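Local coordinates for protein lamina-associated polypeptide 2 isoforms alpha/zeta (Mus musculus, PDB 2V0X) that probably acts at the nuclear lamina with lamin A and chromatin, and pairs with a second copy of itself through a largely helical C-terminal dimerization domain, at residues E44-Q48 against P213-G217; I123-T127 against A172-E176; R191-L196 against T218-G222. The protein carries 2 engineered substitutions. All blocks are in the same frame, centred on the assembly; numbering follows the deposited sequence.

Interaction 1: residues E44-Q48 against P213-G217; sequences EEEWQ and PFKGG
W47 and F214 are joined twice, once by their backbones and once by their rings, and the pair illustrates how a short aromatic contact can bring together parts of a chain 165 residues apart. The amide of F214 donates to the carbonyl oxygen of W47, N to O 2.9 Å, in a nearly straight bond (166° at the hydrogen). Beside it the two side chains run alongside each other in the same direction. F214 turns an edge toward the six-membered ring of W47, the centroids 4.5 Å apart and the planes inclined at 51°, which makes a tilted edge-to-face pair. F214 CD2 does the touching: it stands over the indole face, 3.4 Å from W47 CD2. With CG of F214 anti to the backbone N (chi1 175°), the ring lies beside the carbonyl carbon, over the chain that follows, and G216 N sits above one phenyl face. At the backbone angles of G216 a CB would press on the carbonyl O of K215.

Toward solvent, charge takes over from ring packing. The first K215 side-chain bond leads away from 44-48, but the chain bends at chi2 and chi3 and brings NZ to E44 OE2, a salt bridge of 3.3 Å reached by an extended E44 chain. Q48 folds its amide back to give NE2 to E44 O at 3.1 Å, with the donor lying above the carbonyl plane.

Farther out, the indole NE1 of W47 is held by A181 O, which fixes the ring that F214 meets. The last part of helix 35-46 and the residues that follow it meet the loop after helix 203-211 beside helix 152-196, where W47 packs on M184 and F214 on T188, while Y114 of the second subunit packs on both rings.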
ATOM      1  N   GLU B  44       0.669  -6.803  13.482  1.00 44.53           N
ATOM      2  CA  GLU B  44       0.902  -8.122  14.073  1.00 47.31           C
ATOM      3  C   GLU B  44      -0.292  -9.077  13.939  1.00 49.96           C
ATOM      4  O   GLU B  44      -0.103 -10.286  13.758  1.00 52.79           O
ATOM      5  CB  GLU B  44       1.304  -7.988  15.538  1.00 50.73           C
ATOM      6  CG  GLU B  44       1.717  -9.301  16.192  1.00 65.66           C
ATOM      7  CD  GLU B  44       1.934  -9.178  17.690  1.00 73.94           C
ATOM      8  OE1 GLU B  44       2.079  -8.039  18.193  1.00 59.29           O
ATOM      9  OE2 GLU B  44       1.956 -10.229  18.367  1.00 82.70           O
ATOM     10  N   GLU B  45      -1.510  -8.544  14.021  1.00 49.71           N
ATOM     11  CA  GLU B  45      -2.714  -9.363  13.886  1.00 49.99           C
ATOM     12  C   GLU B  45      -2.812  -9.961  12.492  1.00 50.80           C
ATOM     13  O   GLU B  45      -3.171 -11.132  12.342  1.00 54.37           O
ATOM     14  CB  GLU B  45      -3.979  -8.547  14.157  1.00 52.59           C
ATOM     15  CG  GLU B  45      -4.172  -8.152  15.612  1.00 87.14           C
ATOM     16  CD  GLU B  45      -5.361  -7.226  15.808  1.00117.05           C
ATOM     17  OE1 GLU B  45      -6.501  -7.640  15.501  1.00134.57           O
ATOM     18  OE2 GLU B  45      -5.155  -6.083  16.270  1.00117.40           O
ATOM     19  N   GLU B  46      -2.503  -9.159  11.475  1.00 46.92           N
ATOM     20  CA  GLU B  46      -2.556  -9.621  10.088  1.00 43.29           C
ATOM     21  C   GLU B  46      -1.461 -10.626   9.800  1.00 38.93           C
ATOM     22  O   GLU B  46      -1.645 -11.545   9.016  1.00 39.23           O
ATOM     23  CB  GLU B  46      -2.400  -8.453   9.107  1.00 43.61           C
ATOM     24  CG  GLU B  46      -3.480  -7.393   9.208  1.00 53.49           C
ATOM     25  CD  GLU B  46      -4.872  -7.936   8.951  1.00 60.50           C
ATOM     26  OE1 GLU B  46      -5.051  -8.722   7.992  1.00 70.68           O
ATOM     27  OE2 GLU B  46      -5.786  -7.559   9.709  1.00 66.76           O
ATOM     28  N   TRP B  47      -0.321 -10.452  10.452  1.00 33.94           N
ATOM     29  CA  TRP B  47       0.823 -11.326  10.236  1.00 30.86           C
ATOM     30  C   TRP B  47       0.741 -12.695  10.902  1.00 34.34           C
ATOM     31  O   TRP B  47       1.601 -13.542  10.672  1.00 37.03           O
ATOM     32  CB  TRP B  47       2.102 -10.608  10.632  1.00 28.04           C
ATOM     33  CG  TRP B  47       2.486  -9.541   9.668  1.00 27.44           C
ATOM     34  CD1 TRP B  47       1.823  -9.193   8.508  1.00 27.52           C
ATOM     35  CD2 TRP B  47       3.636  -8.691   9.743  1.00 27.08           C
ATOM     36  NE1 TRP B  47       2.498  -8.180   7.866  1.00 27.64           N
ATOM     37  CE2 TRP B  47       3.612  -7.852   8.599  1.00 27.74           C
ATOM     38  CE3 TRP B  47       4.691  -8.559  10.661  1.00 25.96           C
ATOM     39  CZ2 TRP B  47       4.605  -6.892   8.354  1.00 28.31           C
ATOM     40  CZ3 TRP B  47       5.683  -7.606  10.411  1.00 25.91           C
ATOM     41  CH2 TRP B  47       5.632  -6.784   9.269  1.00 26.58           C
ATOM     42  N   GLN B  48      -0.294 -12.915  11.707  1.00 37.26           N
ATOM     43  CA  GLN B  48      -0.455 -14.192  12.388  1.00 41.35           C
ATOM     44  C   GLN B  48      -0.891 -15.264  11.395  1.00 42.25           C
ATOM     45  O   GLN B  48      -0.676 -16.453  11.614  1.00 43.17           O
ATOM     46  CB  GLN B  48      -1.471 -14.082  13.534  1.00 54.01           C
ATOM     47  CG  GLN B  48      -1.054 -13.145  14.666  1.00 61.51           C
ATOM     48  CD  GLN B  48       0.272 -13.533  15.302  1.00 68.10           C
ATOM     49  OE1 GLN B  48       0.433 -14.649  15.794  1.00 68.45           O
ATOM     50  NE2 GLN B  48       1.226 -12.609  15.298  1.00 70.67           N
ATOM     51  N   PRO B 213       3.766 -17.912  11.803  1.00 41.96           N
ATOM     52  CA  PRO B 213       3.367 -16.500  11.858  1.00 40.61           C
ATOM     53  C   PRO B 213       4.562 -15.691  11.367  1.00 37.97           C
ATOM     54  O   PRO B 213       5.695 -16.132  11.503  1.00 39.47           O
ATOM     55  CB  PRO B 213       3.161 -16.276  13.353  1.00 41.35           C
ATOM     56  CG  PRO B 213       2.668 -17.631  13.820  1.00 42.08           C
ATOM     57  CD  PRO B 213       3.621 -18.556  13.121  1.00 41.49           C
ATOM     58  N   PHE B 214       4.320 -14.549  10.744  1.00 34.72           N
ATOM     59  CA  PHE B 214       5.433 -13.720  10.306  1.00 33.80           C
ATOM     60  C   PHE B 214       5.654 -12.694  11.403  1.00 36.57           C
ATOM     61  O   PHE B 214       4.703 -12.070  11.873  1.00 39.38           O
ATOM     62  CB  PHE B 214       5.106 -13.004   9.006  1.00 32.05           C
ATOM     63  CG  PHE B 214       6.173 -12.037   8.574  1.00 29.68           C
ATOM     64  CD1 PHE B 214       7.504 -12.428   8.523  1.00 29.06           C
ATOM     65  CD2 PHE B 214       5.839 -10.751   8.172  1.00 29.09           C
ATOM     66  CE1 PHE B 214       8.486 -11.562   8.075  1.00 29.53           C
ATOM     67  CE2 PHE B 214       6.812  -9.869   7.721  1.00 29.64           C
ATOM     68  CZ  PHE B 214       8.135 -10.269   7.669  1.00 30.03           C
ATOM     69  N   LYS B 215       6.908 -12.461  11.758  1.00 37.69           N
ATOM     70  CA  LYS B 215       7.218 -11.520  12.822  1.00 36.88           C
ATOM     71  C   LYS B 215       8.069 -10.330  12.408  1.00 39.16           C
ATOM     72  O   LYS B 215       8.383  -9.483  13.243  1.00 43.31           O
ATOM     73  CB  LYS B 215       7.905 -12.267  13.971  1.00 40.65           C
ATOM     74  CG  LYS B 215       7.106 -13.446  14.531  1.00 56.74           C
ATOM     75  CD  LYS B 215       5.729 -13.012  15.040  1.00 79.53           C
ATOM     76  CE  LYS B 215       5.830 -12.011  16.185  1.00 88.85           C
ATOM     77  NZ  LYS B 215       4.491 -11.507  16.606  1.00 87.28           N
ATOM     78  N   GLY B 216       8.433 -10.248  11.129  1.00 37.88           N
ATOM     79  CA  GLY B 216       9.270  -9.154  10.671  1.00 36.24           C
ATOM     80  C   GLY B 216      10.720  -9.493  10.968  1.00 37.86           C
ATOM     81  O   GLY B 216      10.989 -10.450  11.685  1.00 38.19           O
ATOM     82  N   GLY B 217      11.659  -8.746  10.399  1.00 38.21           N
ATOM     83  CA  GLY B 217      13.068  -9.017  10.641  1.00 39.28           C
ATOM     84  C   GLY B 217      13.612 -10.033   9.654  1.00 42.54           C
ATOM     85  O   GLY B 217      14.453  -9.704   8.805  1.00 44.63           O
TER

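Interaction 2: residues I123-T127 against A172-E176; sequences IAAHT and AAFDE
I123 has the most surface buried here, and its two branches meet different residues of the facing helix. CG1 lies anti to the carbonyl carbon (chi1 -64°), which leaves CG2 to project between A172 and E176. There CG2 is 3.9 Å from A172 CB and 3.6 Å from A172 O, close against the backbone of the opposing turn. The other branch runs on extended, and the I123 side chain crosses that of D175 at about a right angle, CD1 3.7 Å from D175 CB. The polar end of D175 is used in another direction, with OD2 bonded to the hydroxyl of Y61.

E176 comes second in buried surface. It reaches obliquely across I123, its CG passing beside CG2 of I123 and its carboxylate leading toward A124. Two conformers are modelled for this residue, so the finer details of its approach remain doubtful.

A172 is the third main contributor. Its CB meets both I123 CG2 and, at 3.5 Å, T127 OG1. The T127 hydroxyl is not spent across the interface: it donates to I123 O at 3.2 Å, one turn back in its own helix, from above the carbonyl plane. The same oxygen takes the amide of T127 at 2.9 Å, and two bonds from one residue therefore satisfy it in a buried setting.

The segment axes approach to 9.9 Å and run antiparallel, at 158°. Across the dimer A124 packs on E176 of the second subunit and E176 on its own counterpart there. Helices 100-146 and 152-196 thus form a helical hairpin, and two such hairpins associate in the manner of a four-stranded coiled coil.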
ATOM      1  N   ILE B 123      -8.465   3.642  -0.812  1.00 22.85           N
ATOM      2  CA  ILE B 123      -8.554   4.336   0.459  1.00 22.77           C
ATOM      3  C   ILE B 123      -7.849   5.697   0.320  1.00 28.02           C
ATOM      4  O   ILE B 123      -8.411   6.729   0.682  1.00 33.99           O
ATOM      5  CB  ILE B 123      -7.869   3.513   1.585  1.00 19.93           C
ATOM      6  CG1 ILE B 123      -8.614   2.192   1.791  1.00 20.40           C
ATOM      7  CG2 ILE B 123      -7.860   4.313   2.903  1.00 17.96           C
ATOM      8  CD1 ILE B 123      -7.885   1.192   2.734  1.00 19.96           C
ATOM      9  N   ALA B 124      -6.638   5.701  -0.238  1.00 28.70           N
ATOM     10  CA  ALA B 124      -5.884   6.956  -0.397  1.00 28.01           C
ATOM     11  C   ALA B 124      -6.656   7.979  -1.195  1.00 28.48           C
ATOM     12  O   ALA B 124      -6.620   9.174  -0.871  1.00 29.16           O
ATOM     13  CB  ALA B 124      -4.507   6.717  -1.034  1.00 27.31           C
ATOM     14  N   ALA B 125      -7.313   7.515  -2.263  1.00 28.28           N
ATOM     15  CA  ALA B 125      -8.126   8.382  -3.117  1.00 28.59           C
ATOM     16  C   ALA B 125      -9.196   9.075  -2.276  1.00 31.29           C
ATOM     17  O   ALA B 125      -9.445  10.271  -2.429  1.00 35.81           O
ATOM     18  CB  ALA B 125      -8.792   7.563  -4.249  1.00 27.70           C
ATOM     19  N   HIS B 126      -9.845   8.316  -1.402  1.00 30.20           N
ATOM     20  CA  HIS B 126     -10.872   8.893  -0.542  1.00 29.10           C
ATOM     21  C   HIS B 126     -10.235   9.861   0.439  1.00 29.78           C
ATOM     22  O   HIS B 126     -10.779  10.924   0.705  1.00 32.47           O
ATOM     23  CB  HIS B 126     -11.650   7.802   0.196  1.00 28.90           C
ATOM     24  CG  HIS B 126     -12.730   7.193  -0.633  1.00 30.10           C
ATOM     25  ND1 HIS B 126     -14.052   7.577  -0.530  1.00 31.22           N
ATOM     26  CD2 HIS B 126     -12.680   6.286  -1.637  1.00 30.08           C
ATOM     27  CE1 HIS B 126     -14.767   6.939  -1.441  1.00 30.58           C
ATOM     28  NE2 HIS B 126     -13.959   6.150  -2.123  1.00 30.28           N
ATOM     29  N   THR B 127      -9.056   9.510   0.934  1.00 30.72           N
ATOM     30  CA  THR B 127      -8.342  10.366   1.874  1.00 31.38           C
ATOM     31  C   THR B 127      -8.020  11.728   1.233  1.00 30.82           C
ATOM     32  O   THR B 127      -8.187  12.754   1.886  1.00 32.10           O
ATOM     33  CB  THR B 127      -7.058   9.678   2.402  1.00 35.00           C
ATOM     34  OG1 THR B 127      -7.433   8.508   3.139  1.00 30.86           O
ATOM     35  CG2 THR B 127      -6.291  10.594   3.349  1.00 48.74           C
ATOM     36  N   ALA B 172      -9.284   5.908   8.053  1.00 27.60           N
ATOM     37  CA  ALA B 172      -8.707   5.572   6.749  1.00 26.37           C
ATOM     38  C   ALA B 172      -7.223   5.206   6.893  1.00 27.51           C
ATOM     39  O   ALA B 172      -6.750   4.230   6.295  1.00 30.68           O
ATOM     40  CB  ALA B 172      -8.875   6.730   5.782  1.00 25.80           C
ATOM     41  N   ALA B 173      -6.503   5.958   7.720  1.00 25.17           N
ATOM     42  CA  ALA B 173      -5.084   5.703   7.945  1.00 25.13           C
ATOM     43  C   ALA B 173      -4.874   4.297   8.549  1.00 27.85           C
ATOM     44  O   ALA B 173      -3.914   3.604   8.203  1.00 30.14           O
ATOM     45  CB  ALA B 173      -4.489   6.790   8.853  1.00 25.03           C
ATOM     46  N   PHE B 174      -5.753   3.876   9.454  1.00 30.52           N
ATOM     47  CA  PHE B 174      -5.630   2.540  10.029  1.00 32.06           C
ATOM     48  C   PHE B 174      -5.964   1.460   8.988  1.00 30.57           C
ATOM     49  O   PHE B 174      -5.345   0.401   8.974  1.00 33.51           O
ATOM     50  CB  PHE B 174      -6.475   2.387  11.300  1.00 34.47           C
ATOM     51  CG  PHE B 174      -5.794   2.922  12.520  1.00 39.84           C
ATOM     52  CD1 PHE B 174      -5.761   4.295  12.769  1.00 43.47           C
ATOM     53  CD2 PHE B 174      -5.078   2.077  13.354  1.00 41.17           C
ATOM     54  CE1 PHE B 174      -5.012   4.819  13.825  1.00 43.19           C
ATOM     55  CE2 PHE B 174      -4.326   2.587  14.411  1.00 42.52           C
ATOM     56  CZ  PHE B 174      -4.292   3.964  14.641  1.00 43.33           C
ATOM     57  N   ASP B 175      -6.917   1.739   8.104  1.00 24.86           N
ATOM     58  CA  ASP B 175      -7.256   0.791   7.040  1.00 23.86           C
ATOM     59  C   ASP B 175      -6.076   0.675   6.037  1.00 25.34           C
ATOM     60  O   ASP B 175      -5.785  -0.414   5.540  1.00 26.27           O
ATOM     61  CB  ASP B 175      -8.560   1.210   6.358  1.00 25.86           C
ATOM     62  CG  ASP B 175      -9.792   0.973   7.258  1.00 33.18           C
ATOM     63  OD1 ASP B 175      -9.752   0.085   8.135  1.00 34.10           O
ATOM     64  OD2 ASP B 175     -10.797   1.682   7.106  1.00 34.66           O
ATOM     65  N   GLU B 176      -5.381   1.789   5.789  0.50 25.61           N
ATOM     66  CA  GLU B 176      -4.225   1.805   4.878  0.50 25.24           C
ATOM     67  C   GLU B 176      -3.109   0.953   5.486  0.50 25.08           C
ATOM     68  O   GLU B 176      -2.458   0.162   4.792  0.50 25.87           O
ATOM     69  CB  GLU B 176      -3.707   3.236   4.667  0.50 24.10           C
ATOM     70  CG  GLU B 176      -4.737   4.188   4.102  0.50 27.44           C
ATOM     71  CD  GLU B 176      -4.224   5.608   3.907  0.50 34.72           C
ATOM     72  OE1 GLU B 176      -3.699   6.211   4.868  0.50 41.26           O
ATOM     73  OE2 GLU B 176      -4.380   6.135   2.790  0.50 44.40           O
TER

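Interaction 3: residues R191-L196 against T218-G222; sequences RRYLWL and TLFGG
The loop after helix 203-211 turns back onto the last turns of helix 152-196, and there R192 takes hold of the carbonyl oxygen of L219. The grip is side-on: NE and NH2 both donate to L219 O, at 2.8 Å and 3.0 Å respectively, and the oxygen lies at the guanidinium edge near its plane. The R192 chain is extended from CG to NE, which brings the guanidinium edge to L219 O.

This straight chain also offers its methylenes to F220. The two side chains slide past each other in opposite directions, with F220 CE2 at 3.4 Å from R192 CG. The planes of ring and guanidinium are nearly parallel, 16° apart, though the two groups approach obliquely. The far atom of the ring, F220 CZ, is 3.5 Å from L196 CG.

L219 directs its side chain toward the helix, to R191 and W195. Its CD2 meets W195 CD1 at 3.8 Å, and its CD1 lies near R191 NH1. The polar ends of both helix residues belong to the dimer: R191 binds P75 and D107 of the second subunit, and W195 NE1 also goes to that D107.

On the other flank, R192 NH1 bonds to T210 O and A212 O, while F220 and L196 both rest on L209, so helix 203-211 covers this side of the contact.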
ATOM      1  N   ARG B 191       7.945 -15.188  -0.955  1.00 25.75           N
ATOM      2  CA  ARG B 191       9.377 -15.411  -0.769  1.00 26.42           C
ATOM      3  C   ARG B 191       9.706 -16.650   0.051  1.00 27.22           C
ATOM      4  O   ARG B 191      10.765 -17.244  -0.146  1.00 28.87           O
ATOM      5  CB  ARG B 191      10.074 -14.157  -0.201  1.00 27.45           C
ATOM      6  CG  ARG B 191      10.056 -12.962  -1.169  1.00 25.38           C
ATOM      7  CD  ARG B 191      10.658 -11.700  -0.548  1.00 34.05           C
ATOM      8  NE  ARG B 191      12.091 -11.822  -0.293  1.00 38.44           N
ATOM      9  CZ  ARG B 191      12.676 -11.542   0.868  1.00 36.48           C
ATOM     10  NH1 ARG B 191      11.952 -11.131   1.899  1.00 27.44           N
ATOM     11  NH2 ARG B 191      13.997 -11.632   0.987  1.00 23.92           N
ATOM     12  N   ARG B 192       8.839 -17.025   0.985  1.00 26.64           N
ATOM     13  CA  ARG B 192       9.078 -18.248   1.752  1.00 26.15           C
ATOM     14  C   ARG B 192       9.072 -19.442   0.774  1.00 28.74           C
ATOM     15  O   ARG B 192       9.993 -20.256   0.775  1.00 29.16           O
ATOM     16  CB  ARG B 192       8.023 -18.434   2.833  1.00 24.45           C
ATOM     17  CG  ARG B 192       8.258 -17.573   4.057  1.00 23.71           C
ATOM     18  CD  ARG B 192       7.185 -17.832   5.068  1.00 23.71           C
ATOM     19  NE  ARG B 192       7.463 -17.130   6.316  1.00 26.20           N
ATOM     20  CZ  ARG B 192       6.694 -17.215   7.393  1.00 27.14           C
ATOM     21  NH1 ARG B 192       5.616 -17.973   7.360  1.00 29.03           N
ATOM     22  NH2 ARG B 192       6.987 -16.527   8.489  1.00 29.71           N
ATOM     23  N   TYR B 193       8.082 -19.493  -0.115  1.00 29.53           N
ATOM     24  CA  TYR B 193       8.004 -20.576  -1.105  1.00 29.94           C
ATOM     25  C   TYR B 193       9.204 -20.530  -2.035  1.00 31.19           C
ATOM     26  O   TYR B 193       9.801 -21.558  -2.362  1.00 35.54           O
ATOM     27  CB  TYR B 193       6.723 -20.473  -1.937  1.00 30.98           C
ATOM     28  CG  TYR B 193       5.501 -21.001  -1.226  1.00 33.07           C
ATOM     29  CD1 TYR B 193       4.590 -20.137  -0.618  1.00 31.79           C
ATOM     30  CD2 TYR B 193       5.241 -22.372  -1.183  1.00 34.87           C
ATOM     31  CE1 TYR B 193       3.444 -20.625   0.018  1.00 31.42           C
ATOM     32  CE2 TYR B 193       4.106 -22.872  -0.555  1.00 35.41           C
ATOM     33  CZ  TYR B 193       3.210 -21.993   0.042  1.00 39.45           C
ATOM     34  OH  TYR B 193       2.081 -22.487   0.657  1.00 46.50           O
ATOM     35  N   LEU B 194       9.587 -19.324  -2.428  1.00 28.74           N
ATOM     36  CA  LEU B 194      10.713 -19.162  -3.321  1.00 28.67           C
ATOM     37  C   LEU B 194      12.044 -19.627  -2.748  1.00 31.57           C
ATOM     38  O   LEU B 194      12.820 -20.268  -3.451  1.00 34.20           O
ATOM     39  CB  LEU B 194      10.833 -17.718  -3.772  1.00 28.59           C
ATOM     40  CG  LEU B 194      11.961 -17.445  -4.762  1.00 31.00           C
ATOM     41  CD1 LEU B 194      11.673 -18.151  -6.110  1.00 31.32           C
ATOM     42  CD2 LEU B 194      12.079 -15.940  -4.955  1.00 31.31           C
ATOM     43  N   TRP B 195      12.318 -19.273  -1.492  1.00 33.04           N
ATOM     44  CA  TRP B 195      13.567 -19.638  -0.837  1.00 32.13           C
ATOM     45  C   TRP B 195      13.646 -21.066  -0.299  1.00 34.04           C
ATOM     46  O   TRP B 195      14.743 -21.598  -0.140  1.00 35.43           O
ATOM     47  CB  TRP B 195      13.942 -18.618   0.247  1.00 31.45           C
ATOM     48  CG  TRP B 195      14.460 -17.369  -0.355  1.00 32.57           C
ATOM     49  CD1 TRP B 195      13.734 -16.245  -0.667  1.00 33.39           C
ATOM     50  CD2 TRP B 195      15.791 -17.134  -0.842  1.00 32.78           C
ATOM     51  NE1 TRP B 195      14.527 -15.343  -1.327  1.00 33.87           N
ATOM     52  CE2 TRP B 195      15.792 -15.857  -1.449  1.00 34.32           C
ATOM     53  CE3 TRP B 195      16.976 -17.879  -0.829  1.00 33.29           C
ATOM     54  CZ2 TRP B 195      16.933 -15.306  -2.043  1.00 36.43           C
ATOM     55  CZ3 TRP B 195      18.116 -17.336  -1.418  1.00 34.99           C
ATOM     56  CH2 TRP B 195      18.089 -16.058  -2.019  1.00 35.90           C
ATOM     57  N   LEU B 196      12.504 -21.684  -0.018  1.00 32.89           N
ATOM     58  CA  LEU B 196      12.498 -23.062   0.461  1.00 32.00           C
ATOM     59  C   LEU B 196      12.594 -24.080  -0.687  1.00 35.46           C
ATOM     60  O   LEU B 196      12.998 -25.219  -0.474  1.00 39.00           O
ATOM     61  CB  LEU B 196      11.242 -23.349   1.284  1.00 31.22           C
ATOM     62  CG  LEU B 196      11.185 -22.783   2.701  1.00 32.97           C
ATOM     63  CD1 LEU B 196       9.895 -23.217   3.347  1.00 35.27           C
ATOM     64  CD2 LEU B 196      12.375 -23.258   3.525  1.00 32.02           C
ATOM     65  N   THR B 218      13.179 -11.282   9.796  1.00 40.67           N
ATOM     66  CA  THR B 218      13.601 -12.332   8.876  1.00 36.30           C
ATOM     67  C   THR B 218      12.379 -13.103   8.343  1.00 33.31           C
ATOM     68  O   THR B 218      11.333 -13.170   8.990  1.00 31.92           O
ATOM     69  CB  THR B 218      14.608 -13.327   9.514  1.00 36.55           C
ATOM     70  OG1 THR B 218      13.977 -14.042  10.574  1.00 48.09           O
ATOM     71  CG2 THR B 218      15.841 -12.601  10.036  1.00 36.99           C
ATOM     72  N   LEU B 219      12.547 -13.717   7.181  1.00 31.41           N
ATOM     73  CA  LEU B 219      11.481 -14.471   6.522  1.00 30.82           C
ATOM     74  C   LEU B 219      10.887 -15.560   7.422  1.00 32.08           C
ATOM     75  O   LEU B 219       9.672 -15.751   7.467  1.00 33.76           O
ATOM     76  CB  LEU B 219      12.055 -15.089   5.247  1.00 30.75           C
ATOM     77  CG  LEU B 219      11.349 -15.028   3.893  1.00 32.96           C
ATOM     78  CD1 LEU B 219      10.826 -13.632   3.599  1.00 35.84           C
ATOM     79  CD2 LEU B 219      12.344 -15.491   2.829  1.00 31.57           C
ATOM     80  N   PHE B 220      11.736 -16.232   8.192  1.00 33.00           N
ATOM     81  CA  PHE B 220      11.255 -17.310   9.046  1.00 36.27           C
ATOM     82  C   PHE B 220      11.453 -17.113  10.553  1.00 41.53           C
ATOM     83  O   PHE B 220      11.112 -18.007  11.347  1.00 41.21           O
ATOM     84  CB  PHE B 220      11.898 -18.630   8.611  1.00 34.64           C
ATOM     85  CG  PHE B 220      11.654 -18.988   7.168  1.00 31.81           C
ATOM     86  CD1 PHE B 220      12.673 -18.866   6.230  1.00 31.16           C
ATOM     87  CD2 PHE B 220      10.431 -19.508   6.768  1.00 31.09           C
ATOM     88  CE1 PHE B 220      12.482 -19.269   4.903  1.00 30.27           C
ATOM     89  CE2 PHE B 220      10.219 -19.917   5.449  1.00 31.27           C
ATOM     90  CZ  PHE B 220      11.243 -19.799   4.515  1.00 31.50           C
ATOM     91  N   GLY B 221      12.014 -15.965  10.939  1.00 48.54           N
ATOM     92  CA  GLY B 221      12.266 -15.663  12.345  1.00 51.69           C
ATOM     93  C   GLY B 221      11.123 -15.992  13.291  1.00 57.08           C
ATOM     94  O   GLY B 221       9.949 -15.795  12.968  1.00 58.25           O
ATOM     95  N   GLY B 222      11.471 -16.509  14.465  1.00 60.43           N
ATOM     96  CA  GLY B 222      10.459 -16.871  15.441  1.00 63.95           C
ATOM     97  C   GLY B 222      10.088 -18.342  15.358  1.00 67.74           C
ATOM     98  O   GLY B 222       9.664 -18.942  16.348  1.00 64.90           O
TER

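How the interactions relate
Interactions 1 and 3 are neighbours, their centres about 12 Å apart, and they touch where P213 O meets R192 NH2 in a weak hydrogen bond. Their segments alternate along the chain, and the continuous run from P213 to G222 serves first one and then the other. Interaction 2 is nested inside the loop that interaction 1 closes, with centres about 22 Å apart; from interaction 3, centres about 30 Å apart, it is separated along helix 152-196, which both use. That long helix is thus paired with helix 100-146 at one level and covered by the C-terminal loop at another. All three contacts touch the second subunit, so the contacts within the chain lie against the dimer interface.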